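Local coordinates for hydrogenase (NiFe) small subunit HydA (PDB 3MYR), which probably serves as the electron-transferring small subunit of a heterodimeric [NiFe] hydrogenase that oxidises H2 with an acceptor, carrying two [4Fe-4S] clusters and one [3Fe-4S] cluster, at residues A[107-112]-A[141-146]; A[191-196]-A[210-215]; A[1-6]-A[36-41]; A[11-16]-A[71-76]. All coordinates share one frame; numbering follows the deposited sequence.

Contact 1 of 4, residues A[107-112]-A[141-146]; sequences VIAVGT and VINVPG. With SF4 (iron/sulfur cluster), chain I.
Thr112 OG1 is held by two partners: Gly146 N donates to it at 2.8 Å, and it also pairs with the backbone O of Cys250. With OG1 opposite the carbonyl carbon (chi1 -59°), the hydroxyl sits beside its own backbone N, which in turn bonds Gly146 O. This exchange lies just past the ends of two parallel strands, 107-110 and 141-144, in the central sheet of the flavodoxin-like part of the subunit. The strands are joined in register by alternating bonds, from Ile142 N to Val107 O through Gly111 N to Val144 O at 2.7 Å. On one face Ile108 lies alongside Ile142, and its CG2 meets CG2 of Val144 at 3.8 Å; helix 151-164 covers Val144. On the other face Ala109 CB touches Asn143 OD1, while Asn143 ND2 bonds the backbone O of Tyr173. Gly111, where a side chain would crowd cluster iron FE2, brings the chain to the proximal cluster, and Thr112 N lies 3.3 Å from cluster atom S4.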
loop_
_atom_site.group_PDB
_atom_site.type_symbol
_atom_site.label_atom_id
_atom_site.label_comp_id
_atom_site.label_asym_id
_atom_site.label_seq_id
_atom_site.Cartn_x
_atom_site.Cartn_y
_atom_site.Cartn_z
ATOM N N VAL A 107 8.988 -17.386 -17.072
ATOM C CA VAL A 107 8.584 -16.827 -15.783
ATOM C C VAL A 107 9.503 -15.621 -15.479
ATOM O O VAL A 107 10.730 -15.704 -15.575
ATOM C CB VAL A 107 8.788 -17.867 -14.620
ATOM C CG1 VAL A 107 8.216 -17.341 -13.307
ATOM C CG2 VAL A 107 8.132 -19.195 -14.971
ATOM N N ILE A 108 8.904 -14.511 -15.087
ATOM C CA ILE A 108 9.679 -13.386 -14.610
ATOM C C ILE A 108 9.425 -13.273 -13.150
ATOM O O ILE A 108 8.268 -13.185 -12.714
ATOM C CB ILE A 108 9.169 -12.085 -15.249
ATOM C CG1 ILE A 108 9.391 -12.150 -16.758
ATOM C CG2 ILE A 108 9.879 -10.867 -14.630
ATOM C CD1 ILE A 108 8.790 -10.896 -17.490
ATOM N N ALA A 109 10.514 -13.321 -12.381
ATOM C CA ALA A 109 10.442 -13.035 -10.973
ATOM C C ALA A 109 10.728 -11.533 -10.795
ATOM O O ALA A 109 11.869 -11.076 -10.933
ATOM C CB ALA A 109 11.515 -13.911 -10.197
ATOM N N VAL A 110 9.703 -10.777 -10.469
ATOM C CA VAL A 110 9.837 -9.325 -10.297
ATOM C C VAL A 110 10.024 -9.024 -8.822
ATOM O O VAL A 110 9.276 -9.532 -7.950
ATOM C CB VAL A 110 8.597 -8.601 -10.911
ATOM C CG1 VAL A 110 7.373 -8.955 -10.063
ATOM C CG2 VAL A 110 8.740 -7.062 -10.720
ATOM N N GLY A 111 11.033 -8.214 -8.506
ATOM C CA GLY A 111 11.268 -7.843 -7.089
ATOM C C GLY A 111 12.304 -8.790 -6.473
ATOM O O GLY A 111 12.399 -9.987 -6.836
ATOM N N THR A 112 13.063 -8.267 -5.541
ATOM C CA THR A 112 14.054 -9.041 -4.827
ATOM C C THR A 112 13.449 -10.239 -4.017
ATOM O O THR A 112 14.111 -11.256 -3.862
ATOM C CB THR A 112 14.882 -8.103 -3.889
ATOM O OG1 THR A 112 15.503 -7.117 -4.701
ATOM C CG2 THR A 112 16.019 -8.875 -3.126
ATOM N N VAL A 141 13.697 -18.538 -16.380
ATOM C CA VAL A 141 13.304 -17.594 -15.330
ATOM C C VAL A 141 14.114 -16.314 -15.526
ATOM O O VAL A 141 15.337 -16.326 -15.596
ATOM C CB VAL A 141 13.488 -18.177 -13.859
ATOM C CG1 VAL A 141 13.255 -17.012 -12.764
ATOM C CG2 VAL A 141 12.472 -19.327 -13.573
ATOM N N ILE A 142 13.474 -15.186 -15.518
ATOM C CA ILE A 142 14.244 -13.935 -15.637
ATOM C C ILE A 142 14.074 -13.219 -14.309
ATOM O O ILE A 142 12.948 -12.997 -13.903
ATOM C CB ILE A 142 13.649 -13.014 -16.719
ATOM C CG1 ILE A 142 13.735 -13.661 -18.091
ATOM C CG2 ILE A 142 14.403 -11.682 -16.784
ATOM C CD1 ILE A 142 12.805 -12.829 -19.040
ATOM N N ASN A 143 15.154 -12.847 -13.633
ATOM C CA ASN A 143 15.050 -12.122 -12.356
ATOM C C ASN A 143 15.123 -10.637 -12.576
ATOM O O ASN A 143 16.048 -10.156 -13.243
ATOM C CB ASN A 143 16.216 -12.543 -11.486
ATOM C CG ASN A 143 16.020 -13.971 -10.949
ATOM O OD1 ASN A 143 14.878 -14.379 -10.752
ATOM N ND2 ASN A 143 17.088 -14.714 -10.763
ATOM N N VAL A 144 14.149 -9.899 -12.056
ATOM C CA VAL A 144 14.112 -8.469 -12.233
ATOM C C VAL A 144 14.017 -7.887 -10.804
ATOM O O VAL A 144 12.931 -7.541 -10.331
ATOM C CB VAL A 144 12.899 -8.027 -13.151
ATOM C CG1 VAL A 144 12.851 -6.420 -13.346
ATOM C CG2 VAL A 144 13.002 -8.711 -14.550
ATOM N N PRO A 145 15.150 -7.805 -10.096
ATOM C CA PRO A 145 15.128 -7.519 -8.636
ATOM C C PRO A 145 15.160 -6.013 -8.353
ATOM O O PRO A 145 15.171 -5.205 -9.317
ATOM C CB PRO A 145 16.380 -8.166 -8.140
ATOM C CG PRO A 145 17.320 -8.126 -9.296
ATOM C CD PRO A 145 16.420 -8.384 -10.530
ATOM N N GLY A 146 15.257 -5.633 -7.085
ATOM C CA GLY A 146 14.946 -4.239 -6.673
ATOM C C GLY A 146 13.756 -4.286 -5.728
ATOM O O GLY A 146 12.962 -5.193 -5.800
HETATM FE FE1 SF4 I . 10.285 -5.140 -2.099
HETATM FE FE2 SF4 I . 8.723 -6.016 -4.240
HETATM FE FE3 SF4 I . 9.473 -7.781 -2.166
HETATM FE FE4 SF4 I . 7.608 -5.458 -1.925
HETATM S S1 SF4 I . 7.322 -7.563 -3.105
HETATM S S2 SF4 I . 9.134 -6.297 -0.507
HETATM S S3 SF4 I . 8.763 -3.937 -3.169
HETATM S S4 SF4 I . 10.864 -6.726 -3.598
#

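Contact 2 of 4, residues A[191-196]-A[210-215]; sequences RPFYDK and QGWCLY. With SF4 (iron/sulfur cluster), chain J.
Phe193 is the bump of helix 191-195 that lies against the turn at 211-212, its CD2 3.4 Å from Trp212 CD1. The two side chains cross at about a right angle, yet the phenyl plane is 22° from that of the indole five-membered ring; the rings are slid apart and barely overlap. Gly211 O stands over one phenyl face, offset toward the rim, and Leu198 packs on both aromatic residues. An alanine in place of Phe193 is likely to open a gap beside Trp212 and leave the indole freer to shift. Gly211 closes the preceding helix with a Schellman motif, and the chain then enters the distal [4Fe-4S] site, where Cys213 SG binds iron FE2 at 2.2 Å. That sulfur sits at the edge of the Tyr194 ring, a sulfur-aromatic contact 3.6 Å from CD1. Swung opposite its backbone N (chi1 171°), the Tyr194 ring turns its edge to the face of Tyr215 in an offset T-shaped pair, planes at 74°. Tyr215 CB lies 3.8 Å from cluster atom S1.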
loop_
_atom_site.group_PDB
_atom_site.type_symbol
_atom_site.label_atom_id
_atom_site.label_comp_id
_atom_site.label_asym_id
_atom_site.label_seq_id
_atom_site.Cartn_x
_atom_site.Cartn_y
_atom_site.Cartn_z
ATOM N N ARG A 191 30.566 9.565 -7.557
ATOM C CA ARG A 191 31.756 8.691 -7.621
ATOM C C ARG A 191 33.055 9.479 -7.759
ATOM O O ARG A 191 34.046 9.135 -7.080
ATOM C CB ARG A 191 31.639 7.640 -8.761
ATOM C CG ARG A 191 32.989 6.810 -8.962
ATOM C CD ARG A 191 33.235 5.886 -7.699
ATOM N NE ARG A 191 34.432 5.040 -7.952
ATOM C CZ ARG A 191 34.451 3.931 -8.735
ATOM N NH1 ARG A 191 35.584 3.235 -8.924
ATOM N NH2 ARG A 191 33.346 3.484 -9.320
ATOM N N PRO A 192 33.082 10.560 -8.602
ATOM C CA PRO A 192 34.394 11.229 -8.616
ATOM C C PRO A 192 34.729 11.903 -7.288
ATOM O O PRO A 192 35.916 12.096 -6.981
ATOM C CB PRO A 192 34.258 12.286 -9.685
ATOM C CG PRO A 192 33.242 11.603 -10.688
ATOM C CD PRO A 192 32.227 10.985 -9.735
ATOM N N PHE A 193 33.698 12.207 -6.498
ATOM C CA PHE A 193 33.891 12.713 -5.126
ATOM C C PHE A 193 34.437 11.667 -4.138
ATOM O O PHE A 193 35.397 11.933 -3.354
ATOM C CB PHE A 193 32.601 13.388 -4.670
ATOM C CG PHE A 193 32.392 14.666 -5.377
ATOM C CD1 PHE A 193 32.053 14.680 -6.724
ATOM C CD2 PHE A 193 32.651 15.839 -4.774
ATOM C CE1 PHE A 193 31.909 15.899 -7.414
ATOM C CE2 PHE A 193 32.478 17.066 -5.453
ATOM C CZ PHE A 193 32.174 17.098 -6.767
ATOM N N TYR A 194 33.873 10.458 -4.248
ATOM C CA TYR A 194 34.400 9.267 -3.584
ATOM C C TYR A 194 35.907 9.106 -3.864
ATOM O O TYR A 194 36.690 8.958 -2.927
ATOM C CB TYR A 194 33.636 8.036 -4.109
ATOM C CG TYR A 194 34.293 6.755 -3.615
ATOM C CD1 TYR A 194 33.844 6.143 -2.419
ATOM C CD2 TYR A 194 35.329 6.133 -4.345
ATOM C CE1 TYR A 194 34.449 4.944 -1.940
ATOM C CE2 TYR A 194 35.954 4.917 -3.867
ATOM C CZ TYR A 194 35.452 4.334 -2.665
ATOM O OH TYR A 194 35.976 3.173 -2.119
ATOM N N ASP A 195 36.331 9.253 -5.149
ATOM C CA ASP A 195 37.681 9.000 -5.519
ATOM C C ASP A 195 38.602 10.141 -5.045
ATOM O O ASP A 195 39.745 9.941 -4.917
ATOM C CB ASP A 195 37.828 8.866 -7.006
ATOM C CG ASP A 195 37.149 7.587 -7.559
ATOM O OD1 ASP A 195 37.125 6.524 -6.903
ATOM O OD2 ASP A 195 36.630 7.680 -8.676
ATOM N N LYS A 196 38.070 11.331 -4.805
ATOM C CA LYS A 196 38.845 12.451 -4.279
ATOM C C LYS A 196 38.867 12.441 -2.752
ATOM O O LYS A 196 39.449 13.358 -2.126
ATOM C CB LYS A 196 38.182 13.772 -4.717
ATOM C CG LYS A 196 38.442 14.092 -6.198
ATOM C CD LYS A 196 37.985 15.498 -6.483
ATOM C CE LYS A 196 36.559 15.590 -7.027
ATOM N NZ LYS A 196 36.383 16.936 -7.694
ATOM N N GLN A 210 26.463 19.397 -0.773
ATOM C CA GLN A 210 27.220 19.520 -2.014
ATOM C C GLN A 210 27.229 18.233 -2.852
ATOM O O GLN A 210 27.821 18.229 -3.936
ATOM C CB GLN A 210 28.686 19.872 -1.728
ATOM C CG GLN A 210 28.777 21.238 -1.029
ATOM C CD GLN A 210 28.450 22.361 -2.006
ATOM O OE1 GLN A 210 29.038 22.420 -3.059
ATOM N NE2 GLN A 210 27.457 23.195 -1.686
ATOM N N GLY A 211 26.571 17.175 -2.430
ATOM C CA GLY A 211 26.693 15.969 -3.230
ATOM C C GLY A 211 28.036 15.265 -3.148
ATOM O O GLY A 211 28.434 14.581 -4.097
ATOM N N TRP A 212 28.699 15.325 -1.991
ATOM C CA TRP A 212 29.860 14.455 -1.745
ATOM C C TRP A 212 29.363 13.039 -1.508
ATOM O O TRP A 212 28.195 12.822 -1.256
ATOM C CB TRP A 212 30.704 14.954 -0.565
ATOM C CG TRP A 212 31.274 16.358 -0.801
ATOM C CD1 TRP A 212 31.161 17.132 -1.960
ATOM C CD2 TRP A 212 32.065 17.146 0.124
ATOM N NE1 TRP A 212 31.829 18.345 -1.787
ATOM C CE2 TRP A 212 32.355 18.392 -0.515
ATOM C CE3 TRP A 212 32.500 16.942 1.446
ATOM C CZ2 TRP A 212 33.072 19.417 0.134
ATOM C CZ3 TRP A 212 33.202 17.945 2.089
ATOM C CH2 TRP A 212 33.462 19.183 1.439
ATOM N N CYS A 213 30.271 12.093 -1.533
ATOM C CA CYS A 213 29.932 10.688 -1.485
ATOM C C CYS A 213 29.317 10.305 -0.150
ATOM O O CYS A 213 29.724 10.808 0.911
ATOM C CB CYS A 213 31.196 9.876 -1.790
ATOM S SG CYS A 213 31.010 8.114 -1.590
ATOM N N LEU A 214 28.331 9.397 -0.222
ATOM C CA LEU A 214 27.622 8.779 0.957
ATOM C C LEU A 214 28.184 7.474 1.557
ATOM O O LEU A 214 27.541 6.852 2.451
ATOM C CB LEU A 214 26.161 8.550 0.608
ATOM C CG LEU A 214 25.458 9.826 0.080
ATOM C CD1 LEU A 214 24.002 9.531 -0.353
ATOM C CD2 LEU A 214 25.411 10.980 1.202
ATOM N N TYR A 215 29.381 7.102 1.111
ATOM C CA TYR A 215 30.019 5.856 1.494
ATOM C C TYR A 215 30.114 5.712 3.046
ATOM O O TYR A 215 29.784 4.644 3.605
ATOM C CB TYR A 215 31.441 5.786 0.905
ATOM C CG TYR A 215 32.170 4.532 1.367
ATOM C CD1 TYR A 215 33.040 4.551 2.450
ATOM C CD2 TYR A 215 31.936 3.338 0.762
ATOM C CE1 TYR A 215 33.695 3.389 2.871
ATOM C CE2 TYR A 215 32.554 2.185 1.195
ATOM C CZ TYR A 215 33.411 2.227 2.245
ATOM O OH TYR A 215 34.003 1.044 2.622
HETATM FE FE1 SF4 J . 27.805 6.977 -5.152
HETATM FE FE2 SF4 J . 29.558 7.133 -2.991
HETATM FE FE3 SF4 J . 27.455 5.382 -2.969
HETATM FE FE4 SF4 J . 29.593 4.967 -4.619
HETATM S S1 SF4 J . 29.571 4.955 -2.346
HETATM S S2 SF4 J . 27.423 4.680 -5.146
HETATM S S3 SF4 J . 30.084 7.134 -5.226
HETATM S S4 SF4 J . 27.333 7.682 -3.017
#

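Contact 3 of 4, residues A[1-6]-A[36-41]; sequences ARRPSV and FISLDY
Ser5 OG donates to Asp40 OD1 at 2.6 Å, meeting the carboxylate on its anti side, while Ser38 OG gives an equally short bond to OD2 on the syn side. Two hydroxyls thus hold the carboxylate and limit its rotation. Ser38 OG also receives a bond from a water that accepts from Arg3 NH1, and the same NH1 reaches Ile37 O at 2.9 Å, with that oxygen in the guanidinium plane. A bend at chi3 (-85°) brings NH1 round to this oxygen. Strand 38-41 pairs parallel with 5-10 at the edge of the central sheet, through Ser38 N to Pro4 O, Val6 N to Ser38 O and Asp40 N to Val6 O. On the face opposite the serines, Val6 spreads its branches: CG2 meets Ile37 CB at 3.9 Å and CG1 meets Leu39 CD1. Leu39 also packs on Ile166 of the large subunit, whose Gln163 bonds Arg3 O. Two hydroxyl donors and the water-linked Arg3 would probably favour a charged Asp40 carboxylate.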
loop_
_atom_site.group_PDB
_atom_site.type_symbol
_atom_site.label_atom_id
_atom_site.label_comp_id
_atom_site.label_asym_id
_atom_site.label_seq_id
_atom_site.Cartn_x
_atom_site.Cartn_y
_atom_site.Cartn_z
ATOM N N ALA A 1 -7.077 -16.118 -27.603
ATOM C CA ALA A 1 -5.638 -15.827 -27.984
ATOM C C ALA A 1 -5.404 -14.940 -29.273
ATOM O O ALA A 1 -6.130 -15.056 -30.269
ATOM C CB ALA A 1 -4.768 -17.127 -28.031
ATOM N N ARG A 2 -4.405 -14.059 -29.179
ATOM C CA ARG A 2 -3.962 -13.066 -30.194
ATOM C C ARG A 2 -3.122 -11.942 -29.533
ATOM O O ARG A 2 -2.133 -11.575 -30.107
ATOM C CB ARG A 2 -5.054 -12.461 -31.049
ATOM C CG ARG A 2 -4.776 -11.022 -31.416
ATOM C CD ARG A 2 -4.112 -10.961 -32.774
ATOM N NE ARG A 2 -4.889 -10.060 -33.626
ATOM C CZ ARG A 2 -6.182 -10.238 -33.942
ATOM N NH1 ARG A 2 -6.861 -11.305 -33.501
ATOM N NH2 ARG A 2 -6.812 -9.341 -34.698
ATOM N N ARG A 3 -3.496 -11.405 -28.366
ATOM C CA ARG A 3 -2.478 -10.758 -27.462
ATOM C C ARG A 3 -1.930 -11.822 -26.485
ATOM O O ARG A 3 -2.673 -12.629 -25.986
ATOM C CB ARG A 3 -3.020 -9.537 -26.685
ATOM C CG ARG A 3 -3.303 -8.247 -27.546
ATOM C CD ARG A 3 -4.076 -7.218 -26.666
ATOM N NE ARG A 3 -5.542 -7.494 -26.691
ATOM C CZ ARG A 3 -6.278 -7.801 -25.608
ATOM N NH1 ARG A 3 -5.691 -7.915 -24.429
ATOM N NH2 ARG A 3 -7.590 -8.077 -25.700
ATOM N N PRO A 4 -0.598 -11.878 -26.309
ATOM C CA PRO A 4 -0.028 -12.978 -25.549
ATOM C C PRO A 4 -0.491 -12.916 -24.085
ATOM O O PRO A 4 -0.567 -11.832 -23.486
ATOM C CB PRO A 4 1.492 -12.741 -25.645
ATOM C CG PRO A 4 1.645 -11.387 -26.187
ATOM C CD PRO A 4 0.428 -11.087 -27.008
ATOM N N SER A 5 -0.784 -14.070 -23.535
ATOM C CA SER A 5 -1.332 -14.168 -22.191
ATOM C C SER A 5 -0.305 -13.996 -21.060
ATOM O O SER A 5 0.834 -14.522 -21.141
ATOM C CB SER A 5 -2.019 -15.492 -22.046
ATOM O OG SER A 5 -2.490 -15.669 -20.713
ATOM N N VAL A 6 -0.706 -13.221 -20.035
ATOM C CA VAL A 6 0.140 -12.955 -18.870
ATOM C C VAL A 6 -0.611 -13.252 -17.564
ATOM O O VAL A 6 -1.754 -12.813 -17.374
ATOM C CB VAL A 6 0.643 -11.523 -18.877
ATOM C CG1 VAL A 6 1.423 -11.264 -17.557
ATOM C CG2 VAL A 6 1.543 -11.272 -20.147
ATOM N N PHE A 36 -1.062 -4.776 -25.986
ATOM C CA PHE A 36 0.132 -5.574 -26.134
ATOM C C PHE A 36 0.025 -6.945 -25.468
ATOM O O PHE A 36 0.557 -7.911 -25.982
ATOM C CB PHE A 36 1.380 -4.759 -25.692
ATOM C CG PHE A 36 1.617 -3.563 -26.583
ATOM C CD1 PHE A 36 1.369 -2.256 -26.131
ATOM C CD2 PHE A 36 1.894 -3.762 -27.985
ATOM C CE1 PHE A 36 1.456 -1.124 -27.047
ATOM C CE2 PHE A 36 2.018 -2.660 -28.927
ATOM C CZ PHE A 36 1.779 -1.334 -28.463
ATOM N N ILE A 37 -0.642 -7.042 -24.325
ATOM C CA ILE A 37 -0.756 -8.318 -23.650
ATOM C C ILE A 37 -2.179 -8.547 -23.301
ATOM O O ILE A 37 -3.024 -7.651 -23.423
ATOM C CB ILE A 37 0.091 -8.405 -22.313
ATOM C CG1 ILE A 37 -0.429 -7.415 -21.242
ATOM C CG2 ILE A 37 1.525 -8.143 -22.591
ATOM C CD1 ILE A 37 0.463 -7.364 -19.981
ATOM N N SER A 38 -2.431 -9.749 -22.819
ATOM C CA SER A 38 -3.705 -10.034 -22.239
ATOM C C SER A 38 -3.419 -10.398 -20.801
ATOM O O SER A 38 -2.906 -11.503 -20.523
ATOM C CB SER A 38 -4.403 -11.201 -22.949
ATOM O OG SER A 38 -5.748 -11.298 -22.469
ATOM N N LEU A 39 -3.590 -9.425 -19.910
ATOM C CA LEU A 39 -3.272 -9.661 -18.499
ATOM C C LEU A 39 -4.497 -10.389 -17.930
ATOM O O LEU A 39 -5.554 -9.782 -17.703
ATOM C CB LEU A 39 -3.065 -8.312 -17.772
ATOM C CG LEU A 39 -2.929 -8.413 -16.241
ATOM C CD1 LEU A 39 -1.642 -9.274 -15.882
ATOM C CD2 LEU A 39 -2.855 -7.012 -15.507
ATOM N N ASP A 40 -4.387 -11.704 -17.737
ATOM C CA ASP A 40 -5.573 -12.530 -17.518
ATOM C C ASP A 40 -5.896 -12.802 -16.057
ATOM O O ASP A 40 -6.998 -13.248 -15.728
ATOM C CB ASP A 40 -5.403 -13.833 -18.259
ATOM C CG ASP A 40 -5.443 -13.642 -19.793
ATOM O OD1 ASP A 40 -4.823 -14.457 -20.523
ATOM O OD2 ASP A 40 -6.096 -12.678 -20.297
ATOM N N TYR A 41 -4.950 -12.474 -15.180
ATOM C CA TYR A 41 -5.149 -12.663 -13.760
ATOM C C TYR A 41 -4.198 -11.760 -13.000
ATOM O O TYR A 41 -2.985 -11.732 -13.286
ATOM C CB TYR A 41 -4.855 -14.119 -13.438
ATOM C CG TYR A 41 -5.050 -14.526 -12.012
ATOM C CD1 TYR A 41 -6.326 -14.908 -11.515
ATOM C CD2 TYR A 41 -3.965 -14.547 -11.136
ATOM C CE1 TYR A 41 -6.461 -15.336 -10.236
ATOM C CE2 TYR A 41 -4.091 -15.022 -9.818
ATOM C CZ TYR A 41 -5.323 -15.415 -9.383
ATOM O OH TYR A 41 -5.421 -15.856 -8.077
HETATM O O HOH W 1 -7.028 -9.080 -22.242
#

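Contact 4 of 4, residues A[11-16]-A[71-76]; sequences FQECTG and IVDGSI. With SF4 (iron/sulfur cluster), chain I.
Chi1 of -62° sets Gln12 CG opposite the carbonyl carbon, and the chain then runs out extended, carrying OE1 to Ser75 OG; that hydroxyl, between its own backbone N and carbonyl carbon (chi1 60°), donates at 2.7 Å from above the amide carbonyl plane. Gln12 N also bonds Ser75 O, and NE2 bonds Thr127 OG1 and Val38 O of the large subunit. A leucine in place of Gln12 would probably leave Ser75 OG without this acceptor and the 12-75 pairing to the backbone bond alone. Phe11 N donates to Asp73 O at 2.8 Å, and the CD2 side of its ring fits between Val72 CG1 and Ile76 CG1, the latter 3.5 Å from CD2. Beyond strand 5-10, at the C-terminal ends of the largely parallel central sheet, the loop makes an inverse gamma turn centred on Gln12 and binds the proximal [4Fe-4S] cluster: Cys14 SG holds iron FE4 at 2.3 Å, and Gly16 N bonds this sulfur. A CB on Gly74 would collide with the backbone N atoms of Gln12 and Glu13. Nearby, Glu13 OE2 comes within 3.4 Å of Asp73 OD2, two acceptors with no bond between them, while Asp73 OD1 lies 3.4 Å from cluster atom S1.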
loop_
_atom_site.group_PDB
_atom_site.type_symbol
_atom_site.label_atom_id
_atom_site.label_comp_id
_atom_site.label_asym_id
_atom_site.label_seq_id
_atom_site.Cartn_x
_atom_site.Cartn_y
_atom_site.Cartn_z
ATOM N N PHE A 11 2.442 -13.497 -4.136
ATOM C CA PHE A 11 2.560 -14.484 -3.032
ATOM C C PHE A 11 2.919 -13.758 -1.709
ATOM O O PHE A 11 2.120 -12.903 -1.244
ATOM C CB PHE A 11 3.598 -15.549 -3.472
ATOM C CG PHE A 11 3.095 -16.466 -4.605
ATOM C CD1 PHE A 11 1.795 -16.975 -4.581
ATOM C CD2 PHE A 11 3.940 -16.877 -5.628
ATOM C CE1 PHE A 11 1.354 -17.930 -5.523
ATOM C CE2 PHE A 11 3.502 -17.794 -6.612
ATOM C CZ PHE A 11 2.204 -18.320 -6.563
ATOM N N GLN A 12 4.160 -13.866 -1.218
ATOM C CA GLN A 12 4.487 -13.095 0.008
ATOM C C GLN A 12 5.059 -11.743 -0.406
ATOM O O GLN A 12 6.297 -11.482 -0.286
ATOM C CB GLN A 12 5.497 -13.832 0.893
ATOM C CG GLN A 12 4.984 -15.197 1.410
ATOM C CD GLN A 12 6.088 -15.817 2.234
ATOM O OE1 GLN A 12 7.101 -16.226 1.680
ATOM N NE2 GLN A 12 5.902 -15.900 3.570
ATOM N N GLU A 13 4.194 -10.898 -0.950
ATOM C CA GLU A 13 4.669 -9.621 -1.468
ATOM C C GLU A 13 4.095 -8.475 -0.612
ATOM O O GLU A 13 3.114 -8.672 0.181
ATOM C CB GLU A 13 4.290 -9.391 -2.928
ATOM C CG GLU A 13 3.028 -10.039 -3.399
ATOM C CD GLU A 13 1.723 -9.241 -3.233
ATOM O OE1 GLU A 13 0.769 -9.738 -2.513
ATOM O OE2 GLU A 13 1.555 -8.260 -3.996
ATOM N N CYS A 14 4.593 -7.264 -0.875
ATOM C CA CYS A 14 4.039 -6.127 -0.150
ATOM C C CYS A 14 3.210 -5.274 -1.141
ATOM O O CYS A 14 2.628 -4.265 -0.760
ATOM C CB CYS A 14 5.247 -5.338 0.459
ATOM S SG CYS A 14 6.070 -4.191 -0.758
ATOM N N THR A 15 3.215 -5.687 -2.426
ATOM C CA THR A 15 2.471 -5.070 -3.542
ATOM C C THR A 15 3.231 -3.840 -4.109
ATOM O O THR A 15 2.830 -3.257 -5.107
ATOM C CB THR A 15 0.928 -4.829 -3.247
ATOM O OG1 THR A 15 0.322 -6.049 -2.731
ATOM C CG2 THR A 15 0.115 -4.393 -4.558
ATOM N N GLY A 16 4.378 -3.514 -3.527
ATOM C CA GLY A 16 5.311 -2.559 -4.150
ATOM C C GLY A 16 5.647 -2.817 -5.603
ATOM O O GLY A 16 5.785 -1.845 -6.402
ATOM N N ILE A 71 4.290 -13.830 -14.355
ATOM C CA ILE A 71 5.103 -12.910 -13.530
ATOM C C ILE A 71 4.798 -13.225 -12.063
ATOM O O ILE A 71 3.606 -13.492 -11.707
ATOM C CB ILE A 71 4.751 -11.471 -13.869
ATOM C CG1 ILE A 71 5.034 -11.265 -15.395
ATOM C CG2 ILE A 71 5.567 -10.515 -12.989
ATOM C CD1 ILE A 71 4.723 -9.878 -15.917
ATOM N N VAL A 72 5.852 -13.371 -11.240
ATOM C CA VAL A 72 5.616 -13.704 -9.809
ATOM C C VAL A 72 6.190 -12.550 -8.998
ATOM O O VAL A 72 7.346 -12.130 -9.206
ATOM C CB VAL A 72 6.382 -14.938 -9.342
ATOM C CG1 VAL A 72 6.142 -15.192 -7.846
ATOM C CG2 VAL A 72 6.047 -16.135 -10.158
ATOM N N ASP A 73 5.398 -12.105 -8.039
ATOM C CA ASP A 73 5.702 -11.045 -7.106
ATOM C C ASP A 73 5.735 -11.747 -5.713
ATOM O O ASP A 73 4.748 -12.389 -5.342
ATOM C CB ASP A 73 4.492 -10.057 -7.126
ATOM C CG ASP A 73 4.833 -8.799 -6.484
ATOM O OD1 ASP A 73 5.986 -8.775 -6.011
ATOM O OD2 ASP A 73 4.016 -7.868 -6.365
ATOM N N GLY A 74 6.788 -11.540 -4.889
ATOM C CA GLY A 74 6.820 -12.122 -3.510
ATOM C C GLY A 74 7.545 -13.453 -3.452
ATOM O O GLY A 74 7.607 -14.183 -4.435
ATOM N N SER A 75 8.043 -13.800 -2.278
ATOM C CA SER A 75 8.647 -15.103 -2.014
ATOM C C SER A 75 7.542 -16.123 -1.778
ATOM O O SER A 75 6.365 -15.783 -1.715
ATOM C CB SER A 75 9.610 -15.013 -0.803
ATOM O OG SER A 75 8.824 -14.596 0.320
ATOM N N ILE A 76 7.920 -17.387 -1.786
ATOM C CA ILE A 76 6.987 -18.488 -1.607
ATOM C C ILE A 76 7.484 -19.363 -0.435
ATOM O O ILE A 76 8.654 -19.795 -0.442
ATOM C CB ILE A 76 7.031 -19.354 -2.880
ATOM C CG1 ILE A 76 6.677 -18.459 -4.121
ATOM C CG2 ILE A 76 6.055 -20.558 -2.779
ATOM C CD1 ILE A 76 7.948 -17.955 -4.947
HETATM FE FE1 SF4 I . 10.285 -5.140 -2.099
HETATM FE FE2 SF4 I . 8.723 -6.016 -4.240
HETATM FE FE3 SF4 I . 9.473 -7.781 -2.166
HETATM FE FE4 SF4 I . 7.608 -5.458 -1.925
HETATM S S1 SF4 I . 7.322 -7.563 -3.105
HETATM S S2 SF4 I . 9.134 -6.297 -0.507
HETATM S S3 SF4 I . 8.763 -3.937 -3.169
HETATM S S4 SF4 I . 10.864 -6.726 -3.598
#

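From the N terminus, contact 3 opens first, pairing residues 1-6 with 36-41 after a loop that includes helices 16-23 and 29-36. Contact 4 crosses it: its 11-16 loop lies inside that span, and its partner 71-76 comes after it. Strand 69-77 is the neighbour of strand 5-10, where Val6 packs on Ile71, and of strand 106-110, where Val72 pairs with Ile108 and Val110. Contact 1 then follows in series, adding strand 141-144 and meeting contact 4 at the same [4Fe-4S] cluster. Contact 2 comes last, closing a short loop in the C-terminal part around the other [4Fe-4S] cluster, its centre about 31 Å from that of contact 1.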